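Local coordinates for protein adenosine deaminase (Burkholderia ambifaria, PDB 4GXW) that binds zinc as a metallo-dependent hydrolase of the adenosine and AMP deaminase family and probably deaminates an adenine-type or adenosine-type substrate, at residues A[6-18]-A[306-320]. Numbering follows the deposited sequence.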
ATOM      1  N   PRO A   6       3.160   4.254  16.801  1.00 17.16           N
ATOM      2  CA  PRO A   6       2.414   3.598  15.727  1.00 15.87           C
ATOM      3  C   PRO A   6       3.226   2.450  15.131  1.00 16.66           C
ATOM      4  O   PRO A   6       4.444   2.576  14.953  1.00 15.62           O
ATOM      5  CB  PRO A   6       2.232   4.714  14.691  1.00 17.66           C
ATOM      6  CG  PRO A   6       2.315   5.982  15.486  1.00 20.92           C
ATOM      7  CD  PRO A   6       3.323   5.700  16.566  1.00 18.87           C
ATOM      8  N   GLY A   7       2.562   1.325  14.882  1.00 17.47           N
ATOM      9  CA  GLY A   7       3.201   0.169  14.274  1.00 16.63           C
ATOM     10  C   GLY A   7       4.260  -0.487  15.143  1.00 19.32           C
ATOM     11  O   GLY A   7       5.034  -1.313  14.664  1.00 17.54           O
ATOM     12  N   ASN A   8       4.294  -0.120  16.422  1.00 19.86           N
ATOM     13  CA  ASN A   8       5.319  -0.614  17.341  1.00 17.94           C
ATOM     14  C   ASN A   8       6.739  -0.429  16.811  1.00 18.67           C
ATOM     15  O   ASN A   8       7.622  -1.248  17.075  1.00 20.41           O
ATOM     16  CB  ASN A   8       5.075  -2.083  17.711  1.00 21.07           C
ATOM     17  CG  ASN A   8       3.735  -2.297  18.392  1.00 27.16           C
ATOM     18  OD1 ASN A   8       3.189  -1.390  19.017  1.00 28.19           O
ATOM     19  ND2 ASN A   8       3.202  -3.508  18.276  1.00 31.58           N
ATOM     20  N   VAL A   9       6.950   0.645  16.055  1.00 15.68           N
ATOM     21  CA  VAL A   9       8.275   0.983  15.553  1.00 14.43           C
ATOM     22  C   VAL A   9       9.108   1.557  16.705  1.00 14.66           C
ATOM     23  O   VAL A   9       8.554   1.915  17.754  1.00 15.06           O
ATOM     24  CB  VAL A   9       8.187   1.987  14.382  1.00 14.14           C
ATOM     25  CG1 VAL A   9       7.261   1.458  13.287  1.00 17.60           C
ATOM     26  CG2 VAL A   9       7.711   3.357  14.868  1.00 14.79           C
ATOM     27  N   PRO A  10      10.440   1.630  16.536  1.00 15.03           N
ATOM     28  CA  PRO A  10      11.258   2.222  17.602  1.00 15.94           C
ATOM     29  C   PRO A  10      10.803   3.636  17.988  1.00 16.12           C
ATOM     30  O   PRO A  10      10.359   4.404  17.134  1.00 15.58           O
ATOM     31  CB  PRO A  10      12.651   2.274  16.975  1.00 17.53           C
ATOM     32  CG  PRO A  10      12.667   1.095  16.050  1.00 17.34           C
ATOM     33  CD  PRO A  10      11.269   0.994  15.493  1.00 18.28           C
ATOM     34  N   ALA A  11      10.912   3.970  19.271  1.00 16.90           N
ATOM     35  CA  ALA A  11      10.467   5.265  19.757  1.00 17.93           C
ATOM     36  C   ALA A  11      11.242   6.367  19.048  1.00 17.87           C
ATOM     37  O   ALA A  11      12.418   6.199  18.733  1.00 19.97           O
ATOM     38  CB  ALA A  11      10.648   5.360  21.258  1.00 19.83           C
ATOM     39  N   ALA A  12      10.569   7.477  18.774  1.00 17.64           N
ATOM     40  CA  ALA A  12      11.204   8.604  18.092  1.00 23.08           C
ATOM     41  C   ALA A  12      12.394   9.130  18.889  1.00 28.34           C
ATOM     42  O   ALA A  12      12.323   9.237  20.110  1.00 26.22           O
ATOM     43  CB  ALA A  12      10.194   9.705  17.859  1.00 20.12           C
ATOM     44  N   ARG A  13      13.483   9.443  18.192  1.00 32.78           N
ATOM     45  CA  ARG A  13      14.677   9.999  18.823  1.00 41.82           C
ATOM     46  C   ARG A  13      14.888  11.424  18.320  1.00 40.75           C
ATOM     47  O   ARG A  13      15.983  11.975  18.420  1.00 39.57           O
ATOM     48  CB  ARG A  13      15.903   9.133  18.504  1.00 44.14           C
ATOM     49  CG  ARG A  13      15.837   7.715  19.062  1.00 42.59           C
ATOM     50  CD  ARG A  13      16.875   6.788  18.426  1.00 42.02           C
ATOM     51  NE  ARG A  13      18.251   7.205  18.692  1.00 42.95           N
ATOM     52  CZ  ARG A  13      18.978   6.789  19.725  1.00 49.20           C
ATOM     53  NH1 ARG A  13      20.223   7.224  19.881  1.00 48.30           N
ATOM     54  NH2 ARG A  13      18.465   5.939  20.605  1.00 51.39           N
ATOM     55  N   THR A  14      13.813  12.011  17.802  1.00 37.60           N
ATOM     56  CA  THR A  14      13.868  13.275  17.074  1.00 35.07           C
ATOM     57  C   THR A  14      13.514  14.503  17.903  1.00 36.06           C
ATOM     58  O   THR A  14      13.643  15.628  17.422  1.00 33.51           O
ATOM     59  CB  THR A  14      12.855  13.254  15.943  1.00 36.33           C
ATOM     60  OG1 THR A  14      12.951  14.471  15.196  1.00 45.30           O
ATOM     61  CG2 THR A  14      11.475  13.163  16.540  1.00 31.14           C
ATOM     62  N   GLY A  15      13.030  14.294  19.124  1.00 37.35           N
ATOM     63  CA  GLY A  15      12.628  15.404  19.970  1.00 38.96           C
ATOM     64  C   GLY A  15      11.234  15.960  19.710  1.00 38.40           C
ATOM     65  O   GLY A  15      10.733  16.759  20.506  1.00 43.23           O
ATOM     66  N   ILE A  16      10.608  15.561  18.601  1.00 38.27           N
ATOM     67  CA  ILE A  16       9.233  15.979  18.329  1.00 37.05           C
ATOM     68  C   ILE A  16       8.277  15.225  19.235  1.00 37.42           C
ATOM     69  O   ILE A  16       8.246  13.990  19.233  1.00 35.84           O
ATOM     70  CB  ILE A  16       8.788  15.712  16.873  1.00 38.80           C
ATOM     71  CG1 ILE A  16       9.771  16.313  15.871  1.00 41.16           C
ATOM     72  CG2 ILE A  16       7.393  16.284  16.637  1.00 39.56           C
ATOM     73  CD1 ILE A  16       9.375  16.073  14.427  1.00 35.93           C
ATOM     74  N   GLU A  17       7.491  15.963  20.010  1.00 34.45           N
ATOM     75  CA  GLU A  17       6.441  15.340  20.795  1.00 35.59           C
ATOM     76  C   GLU A  17       5.130  15.446  20.034  1.00 25.07           C
ATOM     77  O   GLU A  17       4.689  16.543  19.689  1.00 29.71           O
ATOM     78  CB  GLU A  17       6.329  15.981  22.181  1.00 36.40           C
ATOM     79  CG  GLU A  17       7.553  15.759  23.060  1.00 44.51           C
ATOM     80  CD  GLU A  17       7.840  14.289  23.299  1.00 49.50           C
ATOM     81  OE1 GLU A  17       9.031  13.915  23.367  1.00 51.00           O
ATOM     82  OE2 GLU A  17       6.876  13.503  23.425  1.00 49.11           O
ATOM     83  N   ILE A  18       4.533  14.296  19.739  1.00 23.67           N
ATOM     84  CA  ILE A  18       3.248  14.265  19.060  1.00 20.04           C
ATOM     85  C   ILE A  18       2.142  14.538  20.073  1.00 20.94           C
ATOM     86  O   ILE A  18       2.023  13.842  21.083  1.00 20.31           O
ATOM     87  CB  ILE A  18       3.008  12.916  18.355  1.00 18.33           C
ATOM     88  CG1 ILE A  18       4.086  12.673  17.292  1.00 18.64           C
ATOM     89  CG2 ILE A  18       1.618  12.885  17.734  1.00 15.81           C
ATOM     90  CD1 ILE A  18       4.212  13.799  16.286  1.00 21.40           C
ATOM     91  N   HIS A 306       0.506  -4.804  10.272  1.00 13.97           N
ATOM     92  CA  HIS A 306       1.569  -3.887  10.688  1.00 14.65           C
ATOM     93  C   HIS A 306       1.129  -3.010  11.858  1.00 14.81           C
ATOM     94  O   HIS A 306       1.942  -2.281  12.419  1.00 16.48           O
ATOM     95  CB  HIS A 306       1.979  -2.965   9.538  1.00 13.46           C
ATOM     96  CG  HIS A 306       2.837  -3.619   8.497  1.00 12.60           C
ATOM     97  ND1 HIS A 306       3.586  -2.886   7.601  1.00 14.28           N
ATOM     98  CD2 HIS A 306       3.058  -4.920   8.201  1.00 13.59           C
ATOM     99  CE1 HIS A 306       4.232  -3.713   6.797  1.00 15.43           C
ATOM    100  NE2 HIS A 306       3.931  -4.952   7.139  1.00 15.25           N
ATOM    101  N   LYS A 307      -0.154  -3.072  12.206  1.00 13.11           N
ATOM    102  CA  LYS A 307      -0.727  -2.219  13.251  1.00 12.72           C
ATOM    103  C   LYS A 307      -0.510  -0.741  12.949  1.00 12.77           C
ATOM    104  O   LYS A 307      -0.065   0.027  13.812  1.00 14.06           O
ATOM    105  CB  LYS A 307      -0.152  -2.556  14.632  1.00 16.38           C
ATOM    106  CG  LYS A 307      -0.391  -3.990  15.083  1.00 23.80           C
ATOM    107  CD  LYS A 307       0.234  -4.235  16.457  1.00 30.58           C
ATOM    108  CE  LYS A 307       0.080  -5.684  16.897  1.00 34.43           C
ATOM    109  NZ  LYS A 307       0.813  -5.988  18.159  1.00 38.60           N
ATOM    110  N   VAL A 308      -0.830  -0.339  11.725  1.00 11.35           N
ATOM    111  CA  VAL A 308      -0.704   1.053  11.315  1.00 10.84           C
ATOM    112  C   VAL A 308      -1.894   1.456  10.445  1.00 11.75           C
ATOM    113  O   VAL A 308      -2.198   0.796   9.453  1.00 13.31           O
ATOM    114  CB  VAL A 308       0.667   1.307  10.605  1.00 12.54           C
ATOM    115  CG1 VAL A 308       0.806   0.477   9.319  1.00 13.66           C
ATOM    116  CG2 VAL A 308       0.893   2.793  10.333  1.00 13.54           C
ATOM    117  N   ASN A 309      -2.590   2.518  10.837  1.00 11.08           N
ATOM    118  CA  ASN A 309      -3.684   3.048  10.020  1.00 11.53           C
ATOM    119  C   ASN A 309      -3.164   4.232   9.172  1.00  9.55           C
ATOM    120  O   ASN A 309      -2.025   4.678   9.380  1.00 10.90           O
ATOM    121  CB  ASN A 309      -4.904   3.385  10.898  1.00 11.77           C
ATOM    122  CG  ASN A 309      -4.652   4.536  11.847  1.00 10.63           C
ATOM    123  OD1 ASN A 309      -4.121   5.576  11.452  1.00 12.01           O
ATOM    124  ND2 ASN A 309      -5.047   4.365  13.114  1.00 12.83           N
ATOM    125  N   PRO A 310      -3.969   4.740   8.210  1.00  9.40           N
ATOM    126  CA  PRO A 310      -3.458   5.803   7.337  1.00 10.18           C
ATOM    127  C   PRO A 310      -3.010   7.052   8.110  1.00  9.78           C
ATOM    128  O   PRO A 310      -1.977   7.625   7.760  1.00 10.99           O
ATOM    129  CB  PRO A 310      -4.650   6.108   6.425  1.00  9.82           C
ATOM    130  CG  PRO A 310      -5.356   4.771   6.310  1.00  8.97           C
ATOM    131  CD  PRO A 310      -5.235   4.176   7.698  1.00 10.75           C
ATOM    132  N   SER A 311      -3.749   7.461   9.140  1.00 11.30           N
ATOM    133  CA  SER A 311      -3.346   8.624   9.936  1.00 10.07           C
ATOM    134  C   SER A 311      -1.989   8.420  10.608  1.00 10.75           C
ATOM    135  O   SER A 311      -1.191   9.360  10.718  1.00 10.90           O
ATOM    136  CB  SER A 311      -4.416   8.969  10.979  1.00 10.17           C
ATOM    137  OG  SER A 311      -5.645   9.280  10.346  1.00 11.13           O
ATOM    138  N   GLU A 312      -1.731   7.192  11.049  1.00  9.86           N
ATOM    139  CA  GLU A 312      -0.473   6.845  11.692  1.00 10.16           C
ATOM    140  C   GLU A 312       0.693   6.776  10.704  1.00 12.16           C
ATOM    141  O   GLU A 312       1.823   7.141  11.046  1.00 11.12           O
ATOM    142  CB  GLU A 312      -0.617   5.514  12.437  1.00 11.90           C
ATOM    143  CG  GLU A 312      -1.462   5.591  13.705  1.00 13.04           C
ATOM    144  CD  GLU A 312      -1.737   4.230  14.316  1.00 13.32           C
ATOM    145  OE1 GLU A 312      -1.966   3.267  13.549  1.00 14.00           O
ATOM    146  OE2 GLU A 312      -1.712   4.113  15.564  1.00 17.24           O
ATOM    147  N   ALA A 313       0.430   6.297   9.490  1.00 10.96           N
ATOM    148  CA  ALA A 313       1.481   6.259   8.485  1.00  9.96           C
ATOM    149  C   ALA A 313       1.979   7.663   8.153  1.00  9.89           C
ATOM    150  O   ALA A 313       3.183   7.899   8.066  1.00 10.52           O
ATOM    151  CB  ALA A 313       1.003   5.521   7.230  1.00  9.88           C
ATOM    152  N   TRP A 314       1.043   8.596   8.008  1.00  8.92           N
ATOM    153  CA  TRP A 314       1.378   9.996   7.802  1.00  9.22           C
ATOM    154  C   TRP A 314       2.119  10.589   9.015  1.00 10.28           C
ATOM    155  O   TRP A 314       3.125  11.287   8.863  1.00 10.53           O
ATOM    156  CB  TRP A 314       0.109  10.791   7.421  1.00  9.27           C
ATOM    157  CG  TRP A 314      -0.249  10.522   6.005  1.00  9.64           C
ATOM    158  CD1 TRP A 314      -0.924   9.442   5.520  1.00 10.17           C
ATOM    159  CD2 TRP A 314       0.133  11.304   4.863  1.00  8.58           C
ATOM    160  NE1 TRP A 314      -1.011   9.515   4.146  1.00  9.91           N
ATOM    161  CE2 TRP A 314      -0.366  10.644   3.721  1.00  7.57           C
ATOM    162  CE3 TRP A 314       0.835  12.502   4.698  1.00  9.89           C
ATOM    163  CZ2 TRP A 314      -0.180  11.146   2.429  1.00  9.37           C
ATOM    164  CZ3 TRP A 314       1.019  12.995   3.421  1.00 11.46           C
ATOM    165  CH2 TRP A 314       0.514  12.318   2.304  1.00 10.23           C
ATOM    166  N   GLU A 315       1.639  10.278  10.216  1.00 10.61           N
ATOM    167  CA  GLU A 315       2.292  10.728  11.445  1.00 11.97           C
ATOM    168  C   GLU A 315       3.775  10.328  11.487  1.00 11.35           C
ATOM    169  O   GLU A 315       4.635  11.153  11.801  1.00 10.29           O
ATOM    170  CB  GLU A 315       1.566  10.160  12.665  1.00 10.70           C
ATOM    171  CG  GLU A 315       2.293  10.417  13.978  1.00 11.98           C
ATOM    172  CD  GLU A 315       1.578   9.828  15.176  1.00 13.80           C
ATOM    173  OE1 GLU A 315       0.335   9.694  15.122  1.00 13.85           O
ATOM    174  OE2 GLU A 315       2.255   9.491  16.180  1.00 13.83           O
ATOM    175  N   LEU A 316       4.072   9.071  11.146  1.00 10.72           N
ATOM    176  CA  LEU A 316       5.450   8.579  11.194  1.00 10.26           C
ATOM    177  C   LEU A 316       6.405   9.379  10.312  1.00 10.68           C
ATOM    178  O   LEU A 316       7.566   9.580  10.670  1.00 11.21           O
ATOM    179  CB  LEU A 316       5.512   7.096  10.813  1.00 11.74           C
ATOM    180  CG  LEU A 316       4.950   6.114  11.841  1.00 10.01           C
ATOM    181  CD1 LEU A 316       4.978   4.694  11.286  1.00 14.14           C
ATOM    182  CD2 LEU A 316       5.714   6.198  13.158  1.00 12.82           C
ATOM    183  N   MET A 317       5.927   9.827   9.157  1.00 10.16           N
ATOM    184  CA  MET A 317       6.766  10.639   8.276  1.00 10.01           C
ATOM    185  C   MET A 317       7.254  11.907   8.983  1.00  9.75           C
ATOM    186  O   MET A 317       8.404  12.325   8.822  1.00 11.95           O
ATOM    187  CB  MET A 317       6.003  11.008   7.003  1.00 10.30           C
ATOM    188  CG  MET A 317       5.464   9.818   6.243  1.00 10.27           C
ATOM    189  SD  MET A 317       6.729   8.692   5.613  1.00 10.75           S
ATOM    190  CE  MET A 317       7.288   9.575   4.169  1.00 11.71           C
ATOM    191  N   PHE A 318       6.366  12.494   9.779  1.00 10.64           N
ATOM    192  CA  PHE A 318       6.640  13.696  10.556  1.00 12.21           C
ATOM    193  C   PHE A 318       7.396  13.390  11.856  1.00 12.05           C
ATOM    194  O   PHE A 318       8.353  14.084  12.202  1.00 13.61           O
ATOM    195  CB  PHE A 318       5.306  14.397  10.849  1.00 13.16           C
ATOM    196  CG  PHE A 318       5.427  15.668  11.651  1.00 14.94           C
ATOM    197  CD1 PHE A 318       5.589  16.891  11.015  1.00 19.50           C
ATOM    198  CD2 PHE A 318       5.338  15.645  13.036  1.00 15.53           C
ATOM    199  CE1 PHE A 318       5.684  18.064  11.751  1.00 23.63           C
ATOM    200  CE2 PHE A 318       5.429  16.814  13.774  1.00 16.83           C
ATOM    201  CZ  PHE A 318       5.608  18.022  13.129  1.00 20.33           C
ATOM    202  N   SER A 319       6.977  12.359  12.586  1.00 10.94           N
ATOM    203  CA  SER A 319       7.531  12.131  13.920  1.00 13.67           C
ATOM    204  C   SER A 319       8.910  11.483  13.896  1.00 11.28           C
ATOM    205  O   SER A 319       9.718  11.723  14.782  1.00 14.73           O
ATOM    206  CB  SER A 319       6.582  11.262  14.756  1.00 12.52           C
ATOM    207  OG  SER A 319       6.416   9.988  14.157  1.00 12.16           O
ATOM    208  N   HIS A 320       9.160  10.638  12.903  1.00 12.04           N
ATOM    209  CA  HIS A 320      10.392   9.841  12.876  1.00 12.27           C
ATOM    210  C   HIS A 320      11.331  10.159  11.718  1.00 12.07           C
ATOM    211  O   HIS A 320      12.550  10.030  11.862  1.00 14.53           O
ATOM    212  CB  HIS A 320      10.076   8.343  12.839  1.00 12.86           C
ATOM    213  CG  HIS A 320       9.558   7.790  14.130  1.00 12.01           C
ATOM    214  ND1 HIS A 320       8.334   8.140  14.662  1.00 12.91           N
ATOM    215  CD2 HIS A 320      10.100   6.898  14.992  1.00 13.80           C
ATOM    216  CE1 HIS A 320       8.144   7.487  15.795  1.00 12.43           C
ATOM    217  NE2 HIS A 320       9.202   6.725  16.018  1.00 15.03           N
TER
HETATM  218  O   HOH W   1       4.735  -2.077  12.006  1.00 16.23           O
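His-320 NE2 donates to Pro-10 O at 2.8 Å, with the acceptor close to the imidazole plane and the nitrogen lying in the carbonyl plane, although the N-H bends to 134°. At the other ring nitrogen, ND1 is hydrogen-bonded to Ser-319 OG, 2.7 Å away, so the imidazole is gripped at both nitrogens and its rotation is fixed. Ala-12 covers one face: its CB sits 3.8 Å from the centre of the His-320 ring. Back toward the start of the loop, Val-9 CG2 touches Leu-316 CD2, and the Pro-6 ring rests on helix side chains, its CB against Glu-312 CB and its CG 3.6 Å from Glu-315 OE2, crossing Glu-315 at about a right angle. Glu-312 also closes a capping box with Asn-309, each backbone N donating to the other's side chain.

Gly-7 turns with positive phi beside the 306-308 backbone. Its N gives a weak bond to Lys-307 O (3.1 Å), and a water donates to both Gly-7 O and His-306 O, bridging the two segments.

At the far end, Ile-16 CG2 meets Phe-318 CE2 at 3.5 Å, while Ile-18 CD1 comes to the ring edge near CD2. Phe-318 CG is anti to its own N (chi1 -180°), which carries the ring out to these isoleucines.

The N-terminal loop thus runs along helix 310-319 just before entering helix 20-28, whose His-22 meets the Phe-318 ring. Helix 325-338 packs on Trp-314 and Met-317; Leu-272 of helix 269-274 touches Val-9. In this family's TIM-barrel fold, helix 310-319 follows strand 295-298 and zinc ligand Asp-301, near His-306.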